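Local coordinates for protein Cow rumen GH26 endo-mannanase (Metagenome, PDB 6UEH) that probably hydrolyses internal beta-1,4-mannosidic linkages of mannans such as galactomannan, using a GH26 catalytic barrel joined to a CBM6-like accessory domain, at residues N52-F63 and D101-N112; D430-L438 and N461-I470. One frame throughout, in Å; residues are numbered along the deposited sequence.

Interaction 1. Residues N52-F63 and D101-N112; sequences NVTVKEDGMYQF and DFGMHRLNKGAN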
loop_
_atom_site.group_PDB
_atom_site.type_symbol
_atom_site.label_atom_id
_atom_site.label_comp_id
_atom_site.label_asym_id
_atom_site.label_seq_id
_atom_site.Cartn_x
_atom_site.Cartn_y
_atom_site.Cartn_z
ATOM N N ASN A 52 15.904 24.706 -14.286
ATOM C CA ASN A 52 15.554 23.722 -15.298
ATOM C C ASN A 52 16.502 22.532 -15.346
ATOM O O ASN A 52 17.713 22.673 -15.166
ATOM C CB ASN A 52 15.502 24.381 -16.677
ATOM C CG ASN A 52 15.365 23.370 -17.797
ATOM O OD1 ASN A 52 14.283 22.832 -18.035
ATOM N ND2 ASN A 52 16.467 23.101 -18.492
ATOM N N VAL A 53 15.929 21.356 -15.581
ATOM C CA VAL A 53 16.696 20.163 -15.907
ATOM C C VAL A 53 16.147 19.573 -17.199
ATOM O O VAL A 53 14.942 19.352 -17.324
ATOM C CB VAL A 53 16.635 19.102 -14.792
ATOM C CG1 VAL A 53 17.459 17.882 -15.182
ATOM C CG2 VAL A 53 17.131 19.679 -13.480
ATOM N N THR A 54 17.028 19.329 -18.163
ATOM C CA THR A 54 16.621 18.754 -19.439
ATOM C C THR A 54 17.183 17.345 -19.592
ATOM O O THR A 54 18.381 17.125 -19.401
ATOM C CB THR A 54 17.079 19.629 -20.622
ATOM O OG1 THR A 54 16.529 20.943 -20.481
ATOM C CG2 THR A 54 16.615 19.035 -21.943
ATOM N N VAL A 55 16.314 16.392 -19.924
ATOM C CA VAL A 55 16.729 14.998 -20.084
ATOM C C VAL A 55 16.290 14.436 -21.436
ATOM O O VAL A 55 15.317 14.907 -22.027
ATOM C CB VAL A 55 16.165 14.101 -18.955
ATOM C CG1 VAL A 55 16.657 14.578 -17.599
ATOM C CG2 VAL A 55 14.645 14.080 -18.993
ATOM N N LYS A 56 17.010 13.425 -21.918
ATOM C CA LYS A 56 16.705 12.809 -23.208
ATOM C C LYS A 56 15.488 11.892 -23.134
ATOM O O LYS A 56 14.724 11.777 -24.096
ATOM C CB LYS A 56 17.907 12.013 -23.729
ATOM C CG LYS A 56 19.148 12.843 -24.018
ATOM C CD LYS A 56 20.134 12.064 -24.890
ATOM C CE LYS A 56 21.441 12.821 -25.076
ATOM N NZ LYS A 56 22.335 12.156 -26.067
ATOM N N GLU A 57 15.320 11.226 -21.995
ATOM C CA GLU A 57 14.220 10.284 -21.820
ATOM C C GLU A 57 13.595 10.407 -20.435
ATOM O O GLU A 57 14.204 10.963 -19.519
ATOM C CB GLU A 57 14.699 8.843 -22.038
ATOM C CG GLU A 57 15.338 8.564 -23.396
ATOM C CD GLU A 57 14.329 8.490 -24.530
ATOM O OE1 GLU A 57 14.757 8.308 -25.690
ATOM O OE2 GLU A 57 13.111 8.606 -24.268
ATOM N N ASP A 58 12.380 9.885 -20.291
ATOM C CA ASP A 58 11.743 9.766 -18.983
ATOM C C ASP A 58 12.643 8.963 -18.050
ATOM O O ASP A 58 13.225 7.960 -18.458
ATOM C CB ASP A 58 10.376 9.085 -19.095
ATOM C CG ASP A 58 9.345 9.939 -19.811
ATOM O OD1 ASP A 58 9.714 10.978 -20.399
ATOM O OD2 ASP A 58 8.156 9.557 -19.789
ATOM N N GLY A 59 12.757 9.405 -16.802
ATOM C CA GLY A 59 13.579 8.709 -15.828
ATOM C C GLY A 59 13.378 9.229 -14.418
ATOM O O GLY A 59 12.729 10.253 -14.214
ATOM N N MET A 60 13.937 8.518 -13.444
ATOM C CA MET A 60 13.811 8.904 -12.043
ATOM C C MET A 60 15.088 9.570 -11.549
ATOM O O MET A 60 16.193 9.134 -11.873
ATOM C CB MET A 60 13.478 7.691 -11.174
ATOM C CG MET A 60 12.143 7.043 -11.505
ATOM S SD MET A 60 10.752 8.155 -11.216
ATOM C CE MET A 60 10.714 8.202 -9.428
ATOM N N TYR A 61 14.929 10.627 -10.759
ATOM C CA TYR A 61 16.069 11.411 -10.299
ATOM C C TYR A 61 15.966 11.763 -8.817
ATOM O O TYR A 61 14.881 12.037 -8.304
ATOM C CB TYR A 61 16.201 12.679 -11.147
ATOM C CG TYR A 61 16.672 12.393 -12.554
ATOM C CD1 TYR A 61 15.773 12.036 -13.553
ATOM C CD2 TYR A 61 18.020 12.459 -12.879
ATOM C CE1 TYR A 61 16.203 11.761 -14.836
ATOM C CE2 TYR A 61 18.461 12.185 -14.160
ATOM C CZ TYR A 61 17.550 11.836 -15.135
ATOM O OH TYR A 61 17.986 11.564 -16.410
ATOM N N GLN A 62 17.108 11.737 -8.137
ATOM C CA GLN A 62 17.178 12.032 -6.713
ATOM C C GLN A 62 17.382 13.525 -6.467
ATOM O O GLN A 62 18.270 14.148 -7.054
ATOM C CB GLN A 62 18.309 11.231 -6.064
ATOM C CG GLN A 62 18.605 11.616 -4.622
ATOM C CD GLN A 62 17.476 11.256 -3.680
ATOM O OE1 GLN A 62 16.947 10.145 -3.724
ATOM N NE2 GLN A 62 17.099 12.197 -2.820
ATOM N N PHE A 63 16.558 14.092 -5.593
ATOM C CA PHE A 63 16.633 15.515 -5.286
ATOM C C PHE A 63 17.091 15.746 -3.851
ATOM O O PHE A 63 16.484 15.249 -2.902
ATOM C CB PHE A 63 15.281 16.185 -5.533
ATOM C CG PHE A 63 14.861 16.168 -6.972
ATOM C CD1 PHE A 63 14.249 15.049 -7.518
ATOM C CD2 PHE A 63 15.096 17.261 -7.787
ATOM C CE1 PHE A 63 13.874 15.026 -8.845
ATOM C CE2 PHE A 63 14.722 17.244 -9.115
ATOM C CZ PHE A 63 14.108 16.126 -9.645
ATOM N N ASP A 101 16.740 15.273 2.135
ATOM C CA ASP A 101 16.326 14.396 1.043
ATOM C C ASP A 101 14.924 14.765 0.571
ATOM O O ASP A 101 13.942 14.551 1.284
ATOM C CB ASP A 101 16.389 12.931 1.502
ATOM C CG ASP A 101 15.935 11.944 0.435
ATOM O OD1 ASP A 101 15.817 12.321 -0.752
ATOM O OD2 ASP A 101 15.711 10.767 0.790
ATOM N N PHE A 102 14.837 15.325 -0.633
ATOM C CA PHE A 102 13.553 15.711 -1.206
ATOM C C PHE A 102 13.007 14.641 -2.152
ATOM O O PHE A 102 12.162 14.928 -3.000
ATOM C CB PHE A 102 13.671 17.052 -1.937
ATOM C CG PHE A 102 13.655 18.247 -1.021
ATOM C CD1 PHE A 102 12.474 18.659 -0.420
ATOM C CD2 PHE A 102 14.813 18.961 -0.766
ATOM C CE1 PHE A 102 12.453 19.755 0.424
ATOM C CE2 PHE A 102 14.797 20.062 0.075
ATOM C CZ PHE A 102 13.615 20.459 0.671
ATOM N N GLY A 103 13.503 13.415 -2.006
ATOM C CA GLY A 103 12.932 12.261 -2.684
ATOM C C GLY A 103 13.375 12.002 -4.112
ATOM O O GLY A 103 14.130 12.778 -4.701
ATOM N N MET A 104 12.906 10.886 -4.661
ATOM C CA MET A 104 13.166 10.531 -6.051
ATOM C C MET A 104 11.908 10.766 -6.865
ATOM O O MET A 104 10.844 10.245 -6.532
ATOM C CB MET A 104 13.603 9.074 -6.182
ATOM C CG MET A 104 14.350 8.521 -4.989
ATOM S SD MET A 104 14.655 6.754 -5.188
ATOM C CE MET A 104 15.313 6.348 -3.571
ATOM N N HIS A 105 12.022 11.546 -7.932
ATOM C CA HIS A 105 10.847 11.903 -8.712
ATOM C C HIS A 105 11.112 11.828 -10.208
ATOM O O HIS A 105 12.254 11.892 -10.662
ATOM C CB HIS A 105 10.364 13.295 -8.311
ATOM C CG HIS A 105 10.175 13.452 -6.836
ATOM N ND1 HIS A 105 9.210 12.760 -6.136
ATOM C CD2 HIS A 105 10.845 14.191 -5.922
ATOM C CE1 HIS A 105 9.284 13.078 -4.856
ATOM N NE2 HIS A 105 10.268 13.946 -4.700
ATOM N N ARG A 106 10.035 11.677 -10.966
ATOM C CA ARG A 106 10.126 11.479 -12.402
ATOM C C ARG A 106 10.431 12.777 -13.140
ATOM O O ARG A 106 9.744 13.784 -12.962
ATOM C CB ARG A 106 8.823 10.865 -12.922
ATOM C CG ARG A 106 8.780 10.587 -14.411
ATOM C CD ARG A 106 7.557 9.736 -14.728
ATOM N NE ARG A 106 7.334 9.558 -16.159
ATOM C CZ ARG A 106 6.418 8.741 -16.667
ATOM N NH1 ARG A 106 5.648 8.025 -15.856
ATOM N NH2 ARG A 106 6.272 8.636 -17.981
ATOM N N LEU A 107 11.484 12.749 -13.946
ATOM C CA LEU A 107 11.714 13.791 -14.933
ATOM C C LEU A 107 11.303 13.243 -16.289
ATOM O O LEU A 107 11.597 12.093 -16.616
ATOM C CB LEU A 107 13.175 14.241 -14.956
ATOM C CG LEU A 107 13.726 14.908 -13.696
ATOM C CD1 LEU A 107 15.108 15.467 -13.972
ATOM C CD2 LEU A 107 12.793 15.996 -13.201
ATOM N N ASN A 108 10.615 14.061 -17.074
ATOM C CA ASN A 108 10.133 13.612 -18.369
ATOM C C ASN A 108 10.945 14.194 -19.519
ATOM O O ASN A 108 11.595 15.231 -19.368
ATOM C CB ASN A 108 8.653 13.958 -18.516
ATOM C CG ASN A 108 7.772 13.121 -17.606
ATOM O OD1 ASN A 108 7.899 11.897 -17.560
ATOM N ND2 ASN A 108 6.892 13.777 -16.860
ATOM N N LYS A 109 10.910 13.500 -20.655
ATOM C CA LYS A 109 11.641 13.887 -21.859
ATOM C C LYS A 109 11.525 15.377 -22.166
ATOM O O LYS A 109 10.424 15.919 -22.265
ATOM C CB LYS A 109 11.142 13.070 -23.053
ATOM C CG LYS A 109 11.865 13.356 -24.355
ATOM C CD LYS A 109 11.344 12.464 -25.471
ATOM C CE LYS A 109 12.144 12.652 -26.750
ATOM N NZ LYS A 109 13.582 12.309 -26.561
ATOM N N GLY A 110 12.671 16.038 -22.300
ATOM C CA GLY A 110 12.696 17.465 -22.555
ATOM C C GLY A 110 12.926 18.285 -21.299
ATOM O O GLY A 110 13.566 17.829 -20.353
ATOM N N ALA A 111 12.391 19.501 -21.293
ATOM C CA ALA A 111 12.620 20.440 -20.202
ATOM C C ALA A 111 11.768 20.120 -18.979
ATOM O O ALA A 111 10.606 19.731 -19.099
ATOM C CB ALA A 111 12.351 21.864 -20.675
ATOM N N ASN A 112 12.358 20.283 -17.800
ATOM C CA ASN A 112 11.644 20.089 -16.545
ATOM C C ASN A 112 11.902 21.249 -15.592
ATOM O O ASN A 112 13.042 21.497 -15.201
ATOM C CB ASN A 112 12.051 18.772 -15.879
ATOM C CG ASN A 112 11.626 17.555 -16.677
ATOM O OD1 ASN A 112 10.576 16.964 -16.418
ATOM N ND2 ASN A 112 12.441 17.175 -17.657
HETATM O O HOH W 1 15.460 9.153 -1.764
#
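G59 to Q62 run antiparallel to M104–L107, and V53 to V55 run antiparallel to G110–N112, two ladders whose register slips by one residue where the chains turn. In the first, G59 and Y61 are the hydrogen-bonded partners of L107 and H105, and the short strand axes pass 4.5 Å apart at 148°. Two strands of one sheet thus hand over to two strands of the facing sheet, the arrangement of a CBM6-type beta-sandwich.

On the inner side L107 is the common neighbour: its CD1 lies over a face of the Y61 ring, 3.9 Å from the ring centroid in a CH-pi contact, and also meets V53 CG1, while CD2 reaches the edge of the F63 ring. The strand-changing turns are tied by polar groups. D58 OD1 takes the backbone N of K109 at 2.8 Å, nearly along the C-O bond, and D58 OD2 pairs with R106 NH2 at 2.8 Å. The R106 side chain runs out fully extended to D58, whose OD2 lies at the guanidinium edge and is met on its anti side, somewhat out of the carboxylate plane; the two planes stand 60° apart. R106 NE binds N108 OD1. K109 bends at its last torsion (61°) to put NZ on K56 O.

One carboxylate therefore holds both a backbone amide and a guanidinium where the register slips, while L107 packs on the other face of the sheet.

Interaction 2. Residues D430-L438 and N461-I470; sequences DSIPGVDNL and NNAKSDLKEI
N462 spans the two peptide groups flanking S431 with both ends of its amide. Its OD1 accepts from I432 N at 2.7 Å, almost straight at 172° and on a lone pair in the carbonyl plane, while ND2 gives a more bent bond to D430 O (2.9 Å), arriving from above that carbonyl's plane. CG anti to the carbonyl carbon (chi1 -75°) and a chi2 of -75° turn the amide across the loop. A water lies within hydrogen-bonding distance of both OD1 and I432 O, and ND2 has a further acceptor in F455 O, so this buried amide is gripped at both ends.

Beside it, S431 OG donates to N461 O over only 2.5 Å, again on a lone pair, and accepts from N403 N. The carboxylate of D430 is occupied too: OD1 takes S431 N at 2.7 Å, and T390 OG1 bonds to OD2. A second water accepts from V435 N in the first turn of helix 435-441 and bonds only weakly to D466 O.

Past these polar links the contact is apolar. I470 CG1 packs on V435 CB at 3.8 Å, the two side chains sliding past one another in opposite directions, and I470 CD1 touches I432 CG2. I432 CD1 meets L467 CD2 at about a right angle. At the solvent-facing margin D436 OD2 and E469 OE2 come within 3.5 Å, a proximity that may raise the proton affinity of either acid.

A side-chain amide, one acceptor and one donor, thus satisfies two buried peptide groups of the loop that follows strand 423-429.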
loop_
_atom_site.group_PDB
_atom_site.type_symbol
_atom_site.label_atom_id
_atom_site.label_comp_id
_atom_site.label_asym_id
_atom_site.label_seq_id
_atom_site.Cartn_x
_atom_site.Cartn_y
_atom_site.Cartn_z
ATOM N N ASP A 430 -9.111 -0.166 -7.720
ATOM C CA ASP A 430 -10.025 -0.036 -8.841
ATOM C C ASP A 430 -9.166 -0.147 -10.090
ATOM O O ASP A 430 -8.986 -1.241 -10.618
ATOM C CB ASP A 430 -10.841 1.273 -8.796
ATOM C CG ASP A 430 -10.059 2.455 -8.245
ATOM O OD1 ASP A 430 -8.813 2.448 -8.311
ATOM O OD2 ASP A 430 -10.707 3.405 -7.751
ATOM N N SER A 431 -8.601 0.973 -10.531
ATOM C CA SER A 431 -7.718 0.960 -11.688
ATOM C C SER A 431 -6.388 0.277 -11.385
ATOM O O SER A 431 -5.773 0.524 -10.350
ATOM C CB SER A 431 -7.454 2.387 -12.186
ATOM O OG SER A 431 -8.620 2.965 -12.745
ATOM N N ILE A 432 -5.955 -0.594 -12.291
ATOM C CA ILE A 432 -4.575 -1.069 -12.281
ATOM C C ILE A 432 -3.709 0.035 -12.871
ATOM O O ILE A 432 -4.043 0.576 -13.925
ATOM C CB ILE A 432 -4.397 -2.356 -13.103
ATOM C CG1 ILE A 432 -5.369 -3.441 -12.635
ATOM C CG2 ILE A 432 -2.954 -2.847 -13.032
ATOM C CD1 ILE A 432 -5.491 -4.590 -13.607
ATOM N N PRO A 433 -2.602 0.383 -12.195
ATOM C CA PRO A 433 -1.709 1.413 -12.740
ATOM C C PRO A 433 -1.209 1.063 -14.142
ATOM O O PRO A 433 -1.158 -0.117 -14.499
ATOM C CB PRO A 433 -0.551 1.442 -11.740
ATOM C CG PRO A 433 -1.144 0.945 -10.462
ATOM C CD PRO A 433 -2.167 -0.082 -10.865
ATOM N N GLY A 434 -0.867 2.083 -14.925
ATOM C CA GLY A 434 -0.298 1.874 -16.243
ATOM C C GLY A 434 1.036 1.169 -16.116
ATOM O O GLY A 434 1.856 1.525 -15.270
ATOM N N VAL A 435 1.254 0.162 -16.954
ATOM C CA VAL A 435 2.446 -0.665 -16.840
ATOM C C VAL A 435 3.708 0.153 -17.129
ATOM O O VAL A 435 4.760 -0.095 -16.541
ATOM C CB VAL A 435 2.370 -1.899 -17.774
ATOM C CG1 VAL A 435 2.436 -1.494 -19.245
ATOM C CG2 VAL A 435 3.467 -2.895 -17.433
ATOM N N ASP A 436 3.593 1.144 -18.007
ATOM C CA ASP A 436 4.725 2.007 -18.324
ATOM C C ASP A 436 5.081 2.887 -17.132
ATOM O O ASP A 436 6.254 3.125 -16.860
ATOM C CB ASP A 436 4.421 2.870 -19.551
ATOM C CG ASP A 436 4.281 2.048 -20.818
ATOM O OD1 ASP A 436 5.002 1.036 -20.956
ATOM O OD2 ASP A 436 3.450 2.413 -21.678
ATOM N N ASN A 437 4.064 3.359 -16.416
ATOM C CA ASN A 437 4.297 4.166 -15.225
ATOM C C ASN A 437 4.986 3.357 -14.131
ATOM O O ASN A 437 5.856 3.869 -13.427
ATOM C CB ASN A 437 2.983 4.748 -14.702
ATOM C CG ASN A 437 2.417 5.821 -15.614
ATOM O OD1 ASN A 437 3.157 6.497 -16.329
ATOM N ND2 ASN A 437 1.099 5.987 -15.588
ATOM N N LEU A 438 4.593 2.093 -13.995
ATOM C CA LEU A 438 5.191 1.201 -13.004
ATOM C C LEU A 438 6.675 0.981 -13.274
ATOM O O LEU A 438 7.498 1.002 -12.357
ATOM C CB LEU A 438 4.464 -0.148 -12.985
ATOM C CG LEU A 438 3.015 -0.170 -12.493
ATOM C CD1 LEU A 438 2.427 -1.563 -12.633
ATOM C CD2 LEU A 438 2.933 0.302 -11.048
ATOM N N ASN A 461 -13.092 1.774 -14.945
ATOM C CA ASN A 461 -12.101 1.395 -13.946
ATOM C C ASN A 461 -10.832 0.850 -14.590
ATOM O O ASN A 461 -9.724 1.261 -14.248
ATOM C CB ASN A 461 -12.686 0.364 -12.984
ATOM C CG ASN A 461 -13.690 0.968 -12.028
ATOM O OD1 ASN A 461 -13.430 2.002 -11.411
ATOM N ND2 ASN A 461 -14.853 0.335 -11.910
ATOM N N ASN A 462 -11.000 -0.087 -15.517
ATOM C CA ASN A 462 -9.872 -0.625 -16.269
ATOM C C ASN A 462 -10.207 -0.750 -17.750
ATOM O O ASN A 462 -11.050 -1.560 -18.137
ATOM C CB ASN A 462 -9.442 -1.987 -15.711
ATOM C CG ASN A 462 -8.687 -1.871 -14.398
ATOM O OD1 ASN A 462 -7.519 -1.478 -14.372
ATOM N ND2 ASN A 462 -9.348 -2.224 -13.300
ATOM N N ALA A 463 -9.548 0.062 -18.571
ATOM C CA ALA A 463 -9.761 0.032 -20.014
ATOM C C ALA A 463 -9.234 -1.268 -20.605
ATOM O O ALA A 463 -8.238 -1.813 -20.131
ATOM C CB ALA A 463 -9.090 1.227 -20.676
ATOM N N LYS A 464 -9.902 -1.757 -21.646
ATOM C CA LYS A 464 -9.500 -3.005 -22.287
ATOM C C LYS A 464 -8.092 -2.925 -22.878
ATOM O O LYS A 464 -7.328 -3.885 -22.793
ATOM C CB LYS A 464 -10.503 -3.394 -23.376
ATOM C CG LYS A 464 -11.858 -3.829 -22.839
ATOM C CD LYS A 464 -12.796 -4.220 -23.965
ATOM C CE LYS A 464 -14.145 -4.672 -23.432
ATOM N NZ LYS A 464 -15.068 -5.044 -24.539
ATOM N N SER A 465 -7.750 -1.784 -23.468
ATOM C CA SER A 465 -6.432 -1.621 -24.077
ATOM C C SER A 465 -5.330 -1.676 -23.021
ATOM O O SER A 465 -4.264 -2.249 -23.259
ATOM C CB SER A 465 -6.353 -0.308 -24.865
ATOM O OG SER A 465 -6.550 0.817 -24.029
ATOM N N ASP A 466 -5.594 -1.099 -21.852
ATOM C CA ASP A 466 -4.631 -1.128 -20.754
ATOM C C ASP A 466 -4.514 -2.523 -20.149
ATOM O O ASP A 466 -3.419 -2.967 -19.797
ATOM C CB ASP A 466 -5.017 -0.124 -19.668
ATOM C CG ASP A 466 -4.863 1.311 -20.123
ATOM O OD1 ASP A 466 -3.869 1.612 -20.818
ATOM O OD2 ASP A 466 -5.740 2.137 -19.790
ATOM N N LEU A 467 -5.647 -3.207 -20.022
ATOM C CA LEU A 467 -5.658 -4.570 -19.499
ATOM C C LEU A 467 -4.806 -5.484 -20.369
ATOM O O LEU A 467 -3.957 -6.223 -19.867
ATOM C CB LEU A 467 -7.087 -5.106 -19.407
ATOM C CG LEU A 467 -7.884 -4.642 -18.186
ATOM C CD1 LEU A 467 -9.342 -5.061 -18.293
ATOM C CD2 LEU A 467 -7.260 -5.192 -16.915
ATOM N N LYS A 468 -5.028 -5.417 -21.676
ATOM C CA LYS A 468 -4.279 -6.241 -22.616
ATOM C C LYS A 468 -2.793 -5.896 -22.583
ATOM O O LYS A 468 -1.939 -6.783 -22.653
ATOM C CB LYS A 468 -4.830 -6.077 -24.035
ATOM C CG LYS A 468 -6.243 -6.608 -24.206
ATOM C CD LYS A 468 -6.689 -6.564 -25.659
ATOM C CE LYS A 468 -6.728 -5.141 -26.181
ATOM N NZ LYS A 468 -7.225 -5.078 -27.586
ATOM N N GLU A 469 -2.487 -4.609 -22.463
ATOM C CA GLU A 469 -1.098 -4.171 -22.475
ATOM C C GLU A 469 -0.322 -4.688 -21.267
ATOM O O GLU A 469 0.788 -5.199 -21.416
ATOM C CB GLU A 469 -1.006 -2.644 -22.536
ATOM C CG GLU A 469 0.422 -2.145 -22.656
ATOM C CD GLU A 469 0.514 -0.676 -23.021
ATOM O OE1 GLU A 469 -0.538 -0.001 -23.081
ATOM O OE2 GLU A 469 1.646 -0.198 -23.250
ATOM N N ILE A 470 -0.892 -4.570 -20.072
ATOM C CA ILE A 470 -0.155 -4.998 -18.888
ATOM C C ILE A 470 -0.157 -6.521 -18.759
ATOM O O ILE A 470 0.856 -7.106 -18.399
ATOM C CB ILE A 470 -0.702 -4.350 -17.585
ATOM C CG1 ILE A 470 0.202 -4.704 -16.400
ATOM C CG2 ILE A 470 -2.152 -4.750 -17.318
ATOM C CD1 ILE A 470 -0.004 -3.828 -15.182
HETATM O O HOH W 2 -5.583 -0.117 -15.968
HETATM O O HOH W 3 -0.973 -1.050 -18.378
#

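From the N terminus, the chain first builds the beta-sandwich, where interaction 1 closes the excursion of residues 64-100, made largely of strands. Only after this does it enter the GH26 barrel, whose strand 423-429 leads directly into interaction 2, ahead of the final strand 476-477; there 430-438 is closed against 461-470 across a partly helical loop. The two contacts therefore follow in series, neither nested nor crossed. They are nevertheless joined in space, their centres about 23 Å apart: R106 NH1 of interaction 1 probably hydrogen-bonds N437 OD1 of interaction 2 and forms a salt bridge with E441, so helix 435-441 links the accessory domain to the barrel.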